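Local atomic coordinates of beta-d-glucoside glucohydrolase (Hypocrea jecorina, PDB entry 3ZZ1), a protein that probably hydrolyses terminal, non-reducing beta-D-glucosyl residues with release of beta-D-glucose, as a secreted family 3 beta-glucosidase of cellulose degradation. Residues S677-T681 / A682-W686; D178-H182 / E183-W187; D133-L136 / T137-M141; K560-D564 / A565-P569. All coordinates share one frame; numbering follows the deposited sequence.

Contact 1 (S677-T681 / A682-W686); sequences SYWDT and ASQKW
Trp679 presents the edge of its six-membered ring to the face of the Trp686 five-membered ring, a T-shaped pair with the planes at 70°. CE3 of Trp679 lies above the Trp686 ring, 3.4 Å from NE1. On that indole's six-membered ring, CB of Trp679 makes a CH-pi contact 4.2 Å from the centroid. The Trp679 ring also lies over the backbone of Gln684, with CZ2 of Trp679 3.4 Å from Gln684 CA. Both tryptophans sit on one face of a two-stranded antiparallel hairpin. Asp680 N bonds to Lys685 O at 2.9 Å, and Asp680 faces both Gln684 and Lys685 in a G1 beta bulge. The turn is tied internally: Asp680 OD2 accepts from Ser683 OG (2.6 Å) and Ser683 N (2.9 Å). With its chain bent at chi2 (-87°), Gln684 brings NE2 back to Thr681 O, 3.1 Å away and in the carbonyl plane. Further out, Trp679 stacks on His182 and gives its indole N-H to Asp178, while Tyr217 bonds Gln684 OE1. A leucine in place of Trp679 would probably leave the Trp686 face without its edge-on partner and Asp178 without the indole donor.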
loop_
_atom_site.group_PDB
_atom_site.type_symbol
_atom_site.label_atom_id
_atom_site.label_comp_id
_atom_site.label_asym_id
_atom_site.label_seq_id
_atom_site.Cartn_x
_atom_site.Cartn_y
_atom_site.Cartn_z
ATOM N N SER A 677 -6.403 16.505 14.910
ATOM C CA SER A 677 -7.082 15.779 15.988
ATOM C C SER A 677 -6.297 14.581 16.524
ATOM O O SER A 677 -5.455 14.012 15.832
ATOM C CB SER A 677 -8.464 15.304 15.520
ATOM O OG SER A 677 -9.260 16.388 15.077
ATOM N N TYR A 678 -6.587 14.216 17.771
ATOM C CA TYR A 678 -6.137 12.961 18.358
ATOM C C TYR A 678 -7.390 12.214 18.823
ATOM O O TYR A 678 -8.443 12.824 19.023
ATOM C CB TYR A 678 -5.175 13.214 19.531
ATOM C CG TYR A 678 -5.837 13.885 20.717
ATOM C CD1 TYR A 678 -5.932 15.270 20.791
ATOM C CD2 TYR A 678 -6.389 13.127 21.752
ATOM C CE1 TYR A 678 -6.554 15.889 21.860
ATOM C CE2 TYR A 678 -7.014 13.734 22.832
ATOM C CZ TYR A 678 -7.092 15.115 22.880
ATOM O OH TYR A 678 -7.704 15.728 23.941
ATOM N N TRP A 679 -7.286 10.898 18.983
ATOM C CA TRP A 679 -8.418 10.099 19.450
ATOM C C TRP A 679 -8.437 10.068 20.975
ATOM O O TRP A 679 -7.489 9.591 21.596
ATOM C CB TRP A 679 -8.328 8.678 18.892
ATOM C CG TRP A 679 -9.405 7.744 19.390
ATOM C CD1 TRP A 679 -9.284 6.806 20.374
ATOM C CD2 TRP A 679 -10.753 7.659 18.916
ATOM N NE1 TRP A 679 -10.473 6.142 20.545
ATOM C CE2 TRP A 679 -11.392 6.644 19.661
ATOM C CE3 TRP A 679 -11.484 8.340 17.931
ATOM C CZ2 TRP A 679 -12.732 6.289 19.454
ATOM C CZ3 TRP A 679 -12.821 7.992 17.726
ATOM C CH2 TRP A 679 -13.428 6.972 18.484
ATOM N N ASP A 680 -9.509 10.586 21.569
ATOM C CA ASP A 680 -9.699 10.515 23.018
ATOM C C ASP A 680 -10.470 9.245 23.352
ATOM O O ASP A 680 -11.636 9.110 22.967
ATOM C CB ASP A 680 -10.439 11.749 23.545
ATOM C CG ASP A 680 -10.684 11.684 25.048
ATOM O OD1 ASP A 680 -9.727 11.905 25.817
ATOM O OD2 ASP A 680 -11.831 11.407 25.461
ATOM N N THR A 681 -9.808 8.331 24.066
ATOM C CA THR A 681 -10.389 7.024 24.390
ATOM C C THR A 681 -11.631 7.115 25.279
ATOM O O THR A 681 -12.642 6.479 24.985
ATOM C CB THR A 681 -9.340 6.018 24.984
ATOM O OG1 THR A 681 -10.012 4.870 25.521
ATOM C CG2 THR A 681 -8.497 6.651 26.081
ATOM N N ALA A 682 -11.563 7.907 26.347
ATOM C CA ALA A 682 -12.673 8.022 27.299
ATOM C C ALA A 682 -13.994 8.429 26.648
ATOM O O ALA A 682 -15.029 7.831 26.926
ATOM C CB ALA A 682 -12.312 8.974 28.447
ATOM N N SER A 683 -13.957 9.428 25.770
ATOM C CA SER A 683 -15.169 9.905 25.093
ATOM C C SER A 683 -15.399 9.266 23.717
ATOM O O SER A 683 -16.440 9.491 23.095
ATOM C CB SER A 683 -15.156 11.433 24.977
ATOM O OG SER A 683 -14.039 11.886 24.228
ATOM N N GLN A 684 -14.436 8.464 23.255
ATOM C CA GLN A 684 -14.488 7.827 21.924
ATOM C C GLN A 684 -14.772 8.864 20.829
ATOM O O GLN A 684 -15.697 8.718 20.023
ATOM C CB GLN A 684 -15.496 6.663 21.883
ATOM C CG GLN A 684 -15.179 5.512 22.845
ATOM C CD GLN A 684 -14.238 4.475 22.252
ATOM O OE1 GLN A 684 -14.648 3.619 21.458
ATOM N NE2 GLN A 684 -12.975 4.525 22.661
ATOM N N LYS A 685 -13.966 9.919 20.825
ATOM C CA LYS A 685 -14.149 11.038 19.913
ATOM C C LYS A 685 -12.810 11.584 19.456
ATOM O O LYS A 685 -11.822 11.526 20.191
ATOM C CB LYS A 685 -14.953 12.156 20.588
ATOM C CG LYS A 685 -16.438 11.855 20.726
ATOM C CD LYS A 685 -17.110 12.795 21.708
ATOM C CE LYS A 685 -18.493 12.288 22.092
ATOM N NZ LYS A 685 -19.354 12.111 20.892
ATOM N N TRP A 686 -12.792 12.106 18.234
ATOM C CA TRP A 686 -11.644 12.839 17.722
ATOM C C TRP A 686 -11.707 14.263 18.240
ATOM O O TRP A 686 -12.732 14.939 18.108
ATOM C CB TRP A 686 -11.642 12.830 16.200
ATOM C CG TRP A 686 -11.209 11.522 15.618
ATOM C CD1 TRP A 686 -12.015 10.516 15.170
ATOM C CD2 TRP A 686 -9.864 11.077 15.423
ATOM N NE1 TRP A 686 -11.255 9.474 14.704
ATOM C CE2 TRP A 686 -9.930 9.792 14.846
ATOM C CE3 TRP A 686 -8.608 11.644 15.673
ATOM C CZ2 TRP A 686 -8.788 9.061 14.517
ATOM C CZ3 TRP A 686 -7.473 10.920 15.347
ATOM C CH2 TRP A 686 -7.572 9.641 14.774
HETATM O O HOH W 1 -12.004 16.920 16.033
HETATM O O HOH W 2 -9.184 9.603 27.129
#

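Contact 2 (D178-H182 / E183-W187); sequences DRTLH and ELYTW
Arg179 reaches along the helix to Glu183 and grips it side-on with two nitrogens, one to each carboxylate oxygen. Its NE-H points at OE1 of Glu183, 2.7 Å away and nearly straight at 175°, within the guanidinium plane but from above the carboxylate plane. NH2 of Arg179 meets the syn lone pair of Glu183 OE2 at 3.1 Å; the two groups are turned 49° apart. Both side chains leave CA anti to the backbone N (chi1 -172° in Arg179), which lays them side by side. Glu183 OE1 also accepts from Trp679 N, and Arg179 spends NH1 on Arg645 O and NH2 on Thr646. An alanine in place of Arg179 would probably leave the buried Glu183 carboxylate without its balancing charge, held by fewer bonds, chiefly that from Trp679 N. This first part of helix 178-194, in the TIM-barrel-type N-terminal domain, widens to a pi-type turn at 183-186. There Thr180 O takes Leu184 N at 3.2 Å and, weakly, Tyr185 N at 3.5 Å. Leu181 O is satisfied twice by one residue, by Thr186 N at 2.9 Å and by Thr186 OG1 at 2.7 Å, the hydroxyl coming from above the carbonyl plane. Thr180 CG2 packs 3.7 Å from Tyr185 CE2. His182 NE2 is bonded to Tyr217, and Thr180 OG1 to Asp177.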
loop_
_atom_site.group_PDB
_atom_site.type_symbol
_atom_site.label_atom_id
_atom_site.label_comp_id
_atom_site.label_asym_id
_atom_site.label_seq_id
_atom_site.Cartn_x
_atom_site.Cartn_y
_atom_site.Cartn_z
ATOM N N ASP A 178 -6.431 1.490 23.032
ATOM C CA ASP A 178 -7.509 2.024 22.204
ATOM C C ASP A 178 -7.062 3.169 21.288
ATOM O O ASP A 178 -7.391 3.172 20.099
ATOM C CB ASP A 178 -8.685 2.470 23.075
ATOM C CG ASP A 178 -9.852 2.982 22.258
ATOM O OD1 ASP A 178 -10.572 2.157 21.662
ATOM O OD2 ASP A 178 -10.047 4.215 22.213
ATOM N N ARG A 179 -6.316 4.129 21.832
ATOM C CA ARG A 179 -5.869 5.271 21.036
ATOM C C ARG A 179 -5.001 4.833 19.858
ATOM O O ARG A 179 -5.171 5.340 18.748
ATOM C CB ARG A 179 -5.149 6.327 21.885
ATOM C CG ARG A 179 -4.853 7.609 21.107
ATOM C CD ARG A 179 -4.166 8.666 21.953
ATOM N NE ARG A 179 -3.613 9.721 21.105
ATOM C CZ ARG A 179 -2.602 10.518 21.442
ATOM N NH1 ARG A 179 -2.012 10.397 22.626
ATOM N NH2 ARG A 179 -2.172 11.433 20.582
ATOM N N THR A 180 -4.095 3.887 20.099
ATOM C CA THR A 180 -3.235 3.339 19.052
ATOM C C THR A 180 -4.059 2.661 17.959
ATOM O O THR A 180 -3.812 2.870 16.767
ATOM C CB THR A 180 -2.200 2.341 19.623
ATOM O OG1 THR A 180 -1.383 3.006 20.591
ATOM C CG2 THR A 180 -1.297 1.790 18.521
ATOM N N LEU A 181 -5.034 1.853 18.371
ATOM C CA LEU A 181 -5.916 1.173 17.433
ATOM C C LEU A 181 -6.585 2.167 16.485
ATOM O O LEU A 181 -6.600 1.949 15.274
ATOM C CB LEU A 181 -6.967 0.325 18.170
ATOM C CG LEU A 181 -8.079 -0.324 17.325
ATOM C CD1 LEU A 181 -7.510 -1.330 16.334
ATOM C CD2 LEU A 181 -9.127 -0.985 18.199
ATOM N N HIS A 182 -7.101 3.261 17.044
ATOM C CA HIS A 182 -7.882 4.246 16.293
ATOM C C HIS A 182 -7.030 5.234 15.500
ATOM O O HIS A 182 -7.304 5.495 14.328
ATOM C CB HIS A 182 -8.777 5.039 17.241
ATOM C CG HIS A 182 -9.992 4.295 17.693
ATOM N ND1 HIS A 182 -11.184 4.329 17.001
ATOM C CD2 HIS A 182 -10.207 3.510 18.774
ATOM C CE1 HIS A 182 -12.075 3.585 17.627
ATOM N NE2 HIS A 182 -11.512 3.083 18.711
ATOM N N GLU A 183 -6.015 5.787 16.156
ATOM C CA GLU A 183 -5.284 6.943 15.646
ATOM C C GLU A 183 -4.183 6.581 14.644
ATOM O O GLU A 183 -3.788 7.409 13.819
ATOM C CB GLU A 183 -4.703 7.740 16.816
ATOM C CG GLU A 183 -4.157 9.105 16.451
ATOM C CD GLU A 183 -3.810 9.925 17.673
ATOM O OE1 GLU A 183 -4.627 9.959 18.626
ATOM O OE2 GLU A 183 -2.723 10.539 17.682
ATOM N N LEU A 184 -3.692 5.351 14.728
ATOM C CA LEU A 184 -2.640 4.887 13.829
ATOM C C LEU A 184 -3.181 3.891 12.806
ATOM O O LEU A 184 -3.166 4.153 11.601
ATOM C CB LEU A 184 -1.472 4.281 14.628
ATOM C CG LEU A 184 -0.216 3.810 13.875
ATOM C CD1 LEU A 184 0.353 4.879 12.959
ATOM C CD2 LEU A 184 0.850 3.341 14.846
ATOM N N TYR A 185 -3.675 2.757 13.291
ATOM C CA TYR A 185 -4.042 1.650 12.406
ATOM C C TYR A 185 -5.391 1.785 11.701
ATOM O O TYR A 185 -5.497 1.451 10.521
ATOM C CB TYR A 185 -3.887 0.311 13.132
ATOM C CG TYR A 185 -2.452 0.104 13.560
ATOM C CD1 TYR A 185 -1.481 -0.279 12.635
ATOM C CD2 TYR A 185 -2.052 0.342 14.875
ATOM C CE1 TYR A 185 -0.159 -0.448 13.013
ATOM C CE2 TYR A 185 -0.728 0.177 15.263
ATOM C CZ TYR A 185 0.212 -0.217 14.321
ATOM O OH TYR A 185 1.526 -0.379 14.683
ATOM N N THR A 186 -6.404 2.280 12.405
ATOM C CA THR A 186 -7.739 2.442 11.813
ATOM C C THR A 186 -7.789 3.649 10.878
ATOM O O THR A 186 -8.528 3.643 9.900
ATOM C CB THR A 186 -8.852 2.540 12.889
ATOM O OG1 THR A 186 -8.761 1.421 13.774
ATOM C CG2 THR A 186 -10.230 2.522 12.248
ATOM N N TRP A 187 -6.988 4.671 11.184
ATOM C CA TRP A 187 -6.925 5.912 10.399
ATOM C C TRP A 187 -7.077 5.735 8.872
ATOM O O TRP A 187 -7.949 6.371 8.268
ATOM C CB TRP A 187 -5.646 6.699 10.739
ATOM C CG TRP A 187 -5.462 7.985 9.957
ATOM C CD1 TRP A 187 -5.192 8.104 8.620
ATOM C CD2 TRP A 187 -5.510 9.322 10.474
ATOM N NE1 TRP A 187 -5.083 9.428 8.270
ATOM C CE2 TRP A 187 -5.274 10.199 9.386
ATOM C CE3 TRP A 187 -5.738 9.867 11.746
ATOM C CZ2 TRP A 187 -5.257 11.592 9.533
ATOM C CZ3 TRP A 187 -5.719 11.256 11.893
ATOM C CH2 TRP A 187 -5.475 12.099 10.789
#

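Contact 3 (D133-L136 / T137-M141); sequences DPYL and TGIAM
Asp133 and Thr137 form the tight end of this helical turn, where the first backbone bond runs from Thr137 N to Asp133 O over 2.9 Å. CB of Thr137 lies only 3.2 Å from the same oxygen. One carboxylate closes the start of the helix: Asp133, at the N-cap, takes the N-H of Leu136 on OD2 at 2.7 Å in an almost linear bond (174°), while its other oxygen, OD1, is bonded to Tyr559. The same i to i+4 pattern continues, with Ile139 N to Tyr135 O and Ala140 N to Leu136 O both at 2.8 Å. At Gly138 a side-chain carbon would collide with Pro134 O. The buried flank is filled from several parts of the fold, Pro134 lying against Leu184 and Thr137 against Pro188 and Leu117. Helix 134-150, whose first turns these are, makes the crossover between the parallel strands 108-109 and 154-160 of the TIM-barrel-type domain, a beta-alpha-beta unit. The more open side is that of partly exposed Ile139, whose side chain meets the buried Tyr135 ring. These two side chains run side by side in the same direction. CG1 of Ile139, anti to its carbonyl carbon (chi1 -64°), comes over one face of the phenol toward the rim, 3.7 Å from Tyr135 CE1 and 4.0 Å from the ring centroid, a CH-pi contact. Arg672 touches both residues, and the phenol hydroxyl makes a weak hydrogen bond to a glycerol probably left from crystallisation.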
loop_
_atom_site.group_PDB
_atom_site.type_symbol
_atom_site.label_atom_id
_atom_site.label_comp_id
_atom_site.label_asym_id
_atom_site.label_seq_id
_atom_site.Cartn_x
_atom_site.Cartn_y
_atom_site.Cartn_z
ATOM N N ASP A 133 3.126 5.363 7.020
ATOM C CA ASP A 133 2.457 6.556 7.526
ATOM C C ASP A 133 0.951 6.488 7.290
ATOM O O ASP A 133 0.514 6.300 6.159
ATOM C CB ASP A 133 3.059 7.815 6.890
ATOM C CG ASP A 133 2.374 9.085 7.347
ATOM O OD1 ASP A 133 2.699 9.597 8.439
ATOM O OD2 ASP A 133 1.509 9.576 6.603
ATOM N N PRO A 134 0.155 6.661 8.362
ATOM C CA PRO A 134 -1.298 6.550 8.265
ATOM C C PRO A 134 -1.909 7.650 7.393
ATOM O O PRO A 134 -2.865 7.389 6.669
ATOM C CB PRO A 134 -1.759 6.688 9.719
ATOM C CG PRO A 134 -0.697 7.478 10.374
ATOM C CD PRO A 134 0.586 7.096 9.703
ATOM N N TYR A 135 -1.351 8.861 7.451
ATOM C CA TYR A 135 -1.834 9.958 6.613
ATOM C C TYR A 135 -1.634 9.653 5.125
ATOM O O TYR A 135 -2.600 9.664 4.362
ATOM C CB TYR A 135 -1.196 11.305 6.992
ATOM C CG TYR A 135 -1.639 12.438 6.090
ATOM C CD1 TYR A 135 -0.959 12.717 4.895
ATOM C CD2 TYR A 135 -2.753 13.214 6.412
ATOM C CE1 TYR A 135 -1.381 13.749 4.049
ATOM C CE2 TYR A 135 -3.178 14.247 5.575
ATOM C CZ TYR A 135 -2.490 14.506 4.399
ATOM O OH TYR A 135 -2.913 15.525 3.577
ATOM N N LEU A 136 -0.390 9.374 4.732
ATOM C CA LEU A 136 -0.061 9.040 3.340
ATOM C C LEU A 136 -0.838 7.822 2.846
ATOM O O LEU A 136 -1.444 7.868 1.782
ATOM C CB LEU A 136 1.450 8.813 3.161
ATOM C CG LEU A 136 1.954 8.188 1.846
ATOM C CD1 LEU A 136 1.571 9.025 0.630
ATOM C CD2 LEU A 136 3.466 7.953 1.873
ATOM N N THR A 137 -0.812 6.741 3.625
ATOM C CA THR A 137 -1.546 5.521 3.292
ATOM C C THR A 137 -3.038 5.822 3.148
ATOM O O THR A 137 -3.682 5.339 2.217
ATOM C CB THR A 137 -1.298 4.424 4.342
ATOM O OG1 THR A 137 0.080 4.043 4.295
ATOM C CG2 THR A 137 -2.169 3.190 4.094
ATOM N N GLY A 138 -3.567 6.641 4.055
ATOM C CA GLY A 138 -4.956 7.085 3.988
ATOM C C GLY A 138 -5.266 7.842 2.710
ATOM O O GLY A 138 -6.223 7.519 2.009
ATOM N N ILE A 139 -4.458 8.852 2.398
ATOM C CA ILE A 139 -4.609 9.591 1.139
ATOM C C ILE A 139 -4.531 8.640 -0.061
ATOM O O ILE A 139 -5.400 8.666 -0.933
ATOM C CB ILE A 139 -3.571 10.747 1.006
ATOM C CG1 ILE A 139 -3.790 11.808 2.101
ATOM C CG2 ILE A 139 -3.620 11.373 -0.391
ATOM C CD1 ILE A 139 -5.137 12.544 2.060
ATOM N N ALA A 140 -3.503 7.793 -0.085
ATOM C CA ALA A 140 -3.354 6.799 -1.145
ATOM C C ALA A 140 -4.568 5.861 -1.233
ATOM O O ALA A 140 -5.066 5.598 -2.329
ATOM C CB ALA A 140 -2.057 6.010 -0.971
ATOM N N MET A 141 -5.051 5.380 -0.086
ATOM C CA MET A 141 -6.263 4.550 -0.055
ATOM C C MET A 141 -7.435 5.232 -0.756
ATOM O O MET A 141 -8.032 4.662 -1.675
ATOM C CB MET A 141 -6.660 4.184 1.381
ATOM C CG MET A 141 -5.787 3.110 2.040
ATOM S SD MET A 141 -5.807 1.492 1.253
ATOM C CE MET A 141 -7.392 0.827 1.773
#

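Contact 4 (K560-D564 / A565-P569); sequences KHFDD and ANITP
Phe562 and Ile567 meet twice, once through the backbone and once through side chains. The hydrogen bonds come first: Ile567 N reaches back to Phe562 O, 2.9 Å away and in the carbonyl plane, and Ala565 N closes the last regular helical turn on His561 O at 2.8 Å. Between them Asn566 N makes a weak bond to Asp563 O at 3.4 Å. Apolar contacts follow. CG2 of Ile567 touches Phe562 CD2 at 3.7 Å, and Pro569 CB comes to CD2 of Phe562 at 3.9 Å from the other side of the ring plane. The other branch of Ile567 goes to the imidazole, its CD1 lying 3.7 Å from His561 NE2, while Ala565 CB sits 3.7 Å from CE1 of His561. NE2 of His561 also makes a weak hydrogen bond to Asp538 O. The charged groups turn elsewhere: Asp563 forms a salt bridge with Arg702, which also bonds Ile567 O, and Asp564 pairs with Arg645. Asn566 has left-handed backbone angles (phi 53°, psi 47°), which turn the chain out of helix 559-564. With the six-to-one bond, the weaker five-to-two bond and the apolar Phe562–Ile567 pair, this is a Schellman motif.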
loop_
_atom_site.group_PDB
_atom_site.type_symbol
_atom_site.label_atom_id
_atom_site.label_comp_id
_atom_site.label_asym_id
_atom_site.label_seq_id
_atom_site.Cartn_x
_atom_site.Cartn_y
_atom_site.Cartn_z
ATOM N N LYS A 560 8.511 7.998 13.662
ATOM C CA LYS A 560 8.032 8.550 14.928
ATOM C C LYS A 560 8.860 8.016 16.100
ATOM O O LYS A 560 9.125 8.741 17.058
ATOM C CB LYS A 560 6.539 8.245 15.115
ATOM C CG LYS A 560 5.663 8.816 14.007
ATOM C CD LYS A 560 4.347 8.066 13.868
ATOM C CE LYS A 560 3.479 8.712 12.806
ATOM N NZ LYS A 560 2.242 7.929 12.570
ATOM N N HIS A 561 9.282 6.757 16.007
ATOM C CA HIS A 561 10.192 6.177 16.993
ATOM C C HIS A 561 11.594 6.787 16.890
ATOM O O HIS A 561 12.220 7.092 17.905
ATOM C CB HIS A 561 10.259 4.650 16.858
ATOM C CG HIS A 561 11.488 4.047 17.468
ATOM N ND1 HIS A 561 11.748 4.090 18.824
ATOM C CD2 HIS A 561 12.537 3.404 16.905
ATOM C CE1 HIS A 561 12.902 3.496 19.068
ATOM N NE2 HIS A 561 13.400 3.070 17.920
ATOM N N PHE A 562 12.073 6.962 15.661
ATOM C CA PHE A 562 13.397 7.527 15.415
ATOM C C PHE A 562 13.508 8.969 15.899
ATOM O O PHE A 562 14.539 9.363 16.430
ATOM C CB PHE A 562 13.774 7.409 13.935
ATOM C CG PHE A 562 14.214 6.027 13.536
ATOM C CD1 PHE A 562 13.288 4.988 13.427
ATOM C CD2 PHE A 562 15.554 5.758 13.284
ATOM C CE1 PHE A 562 13.685 3.710 13.072
ATOM C CE2 PHE A 562 15.968 4.477 12.931
ATOM C CZ PHE A 562 15.029 3.450 12.822
ATOM N N ASP A 563 12.436 9.737 15.729
ATOM C CA ASP A 563 12.390 11.115 16.209
ATOM C C ASP A 563 12.306 11.186 17.736
ATOM O O ASP A 563 13.034 11.960 18.366
ATOM C CB ASP A 563 11.211 11.864 15.578
ATOM C CG ASP A 563 11.303 11.938 14.060
ATOM O OD1 ASP A 563 12.407 11.724 13.500
ATOM O OD2 ASP A 563 10.260 12.204 13.427
ATOM N N ASP A 564 11.417 10.376 18.317
ATOM C CA ASP A 564 11.241 10.307 19.772
ATOM C C ASP A 564 12.484 9.801 20.512
ATOM O O ASP A 564 12.857 10.357 21.543
ATOM C CB ASP A 564 10.035 9.433 20.133
ATOM C CG ASP A 564 9.738 9.439 21.621
ATOM O OD1 ASP A 564 9.270 10.479 22.127
ATOM O OD2 ASP A 564 9.970 8.409 22.286
ATOM N N ALA A 565 13.119 8.754 19.989
ATOM C CA ALA A 565 14.282 8.155 20.650
ATOM C C ALA A 565 15.606 8.828 20.270
ATOM O O ALA A 565 16.682 8.350 20.652
ATOM C CB ALA A 565 14.342 6.652 20.368
ATOM N N ASN A 566 15.515 9.931 19.525
ATOM C CA ASN A 566 16.681 10.688 19.066
ATOM C C ASN A 566 17.700 9.809 18.327
ATOM O O ASN A 566 18.903 9.865 18.589
ATOM C CB ASN A 566 17.329 11.444 20.233
ATOM C CG ASN A 566 18.419 12.398 19.782
ATOM O OD1 ASN A 566 18.308 13.037 18.736
ATOM N ND2 ASN A 566 19.482 12.497 20.574
ATOM N N ILE A 567 17.199 8.987 17.410
ATOM C CA ILE A 567 18.057 8.109 16.622
ATOM C C ILE A 567 18.171 8.668 15.213
ATOM O O ILE A 567 17.161 8.997 14.585
ATOM C CB ILE A 567 17.520 6.651 16.585
ATOM C CG1 ILE A 567 17.449 6.070 18.003
ATOM C CG2 ILE A 567 18.401 5.764 15.690
ATOM C CD1 ILE A 567 16.696 4.749 18.112
ATOM N N THR A 568 19.404 8.792 14.732
ATOM C CA THR A 568 19.651 9.221 13.362
ATOM C C THR A 568 19.579 8.016 12.419
ATOM O O THR A 568 20.390 7.088 12.521
ATOM C CB THR A 568 21.011 9.949 13.222
ATOM O OG1 THR A 568 21.086 11.006 14.187
ATOM C CG2 THR A 568 21.164 10.542 11.822
ATOM N N PRO A 569 18.594 8.017 11.503
ATOM C CA PRO A 569 18.576 6.950 10.512
ATOM C C PRO A 569 19.630 7.218 9.447
ATOM O O PRO A 569 20.179 8.324 9.384
ATOM C CB PRO A 569 17.169 7.034 9.915
ATOM C CG PRO A 569 16.634 8.373 10.281
ATOM C CD PRO A 569 17.532 9.015 11.285
#

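In the fold
Contacts 2 and 3 are buried helical turns of the N-terminal domain, touching where Trp187 and Leu184 meet Pro134. Contact 1 lies at the surface, on a hairpin of the fibronectin type III-like domain; contact 4 is partly buried, in the C-terminal domain of family 3. The hairpin leans directly on the helix of contact 2, so 677-686 and 178-187 build one interdomain interface, rich in aromatic rings and buried polar groups. Contact 3 relies mostly on backbone bonds and an N-cap, contact 4 on backbone bonds and an apolar pair at the C-terminal end of a different helix, 559-564. Lys560 NZ touches Leu184 and Pro134, joining contact 4 to both buried helices, whereas contacts 1 and 4 do not touch.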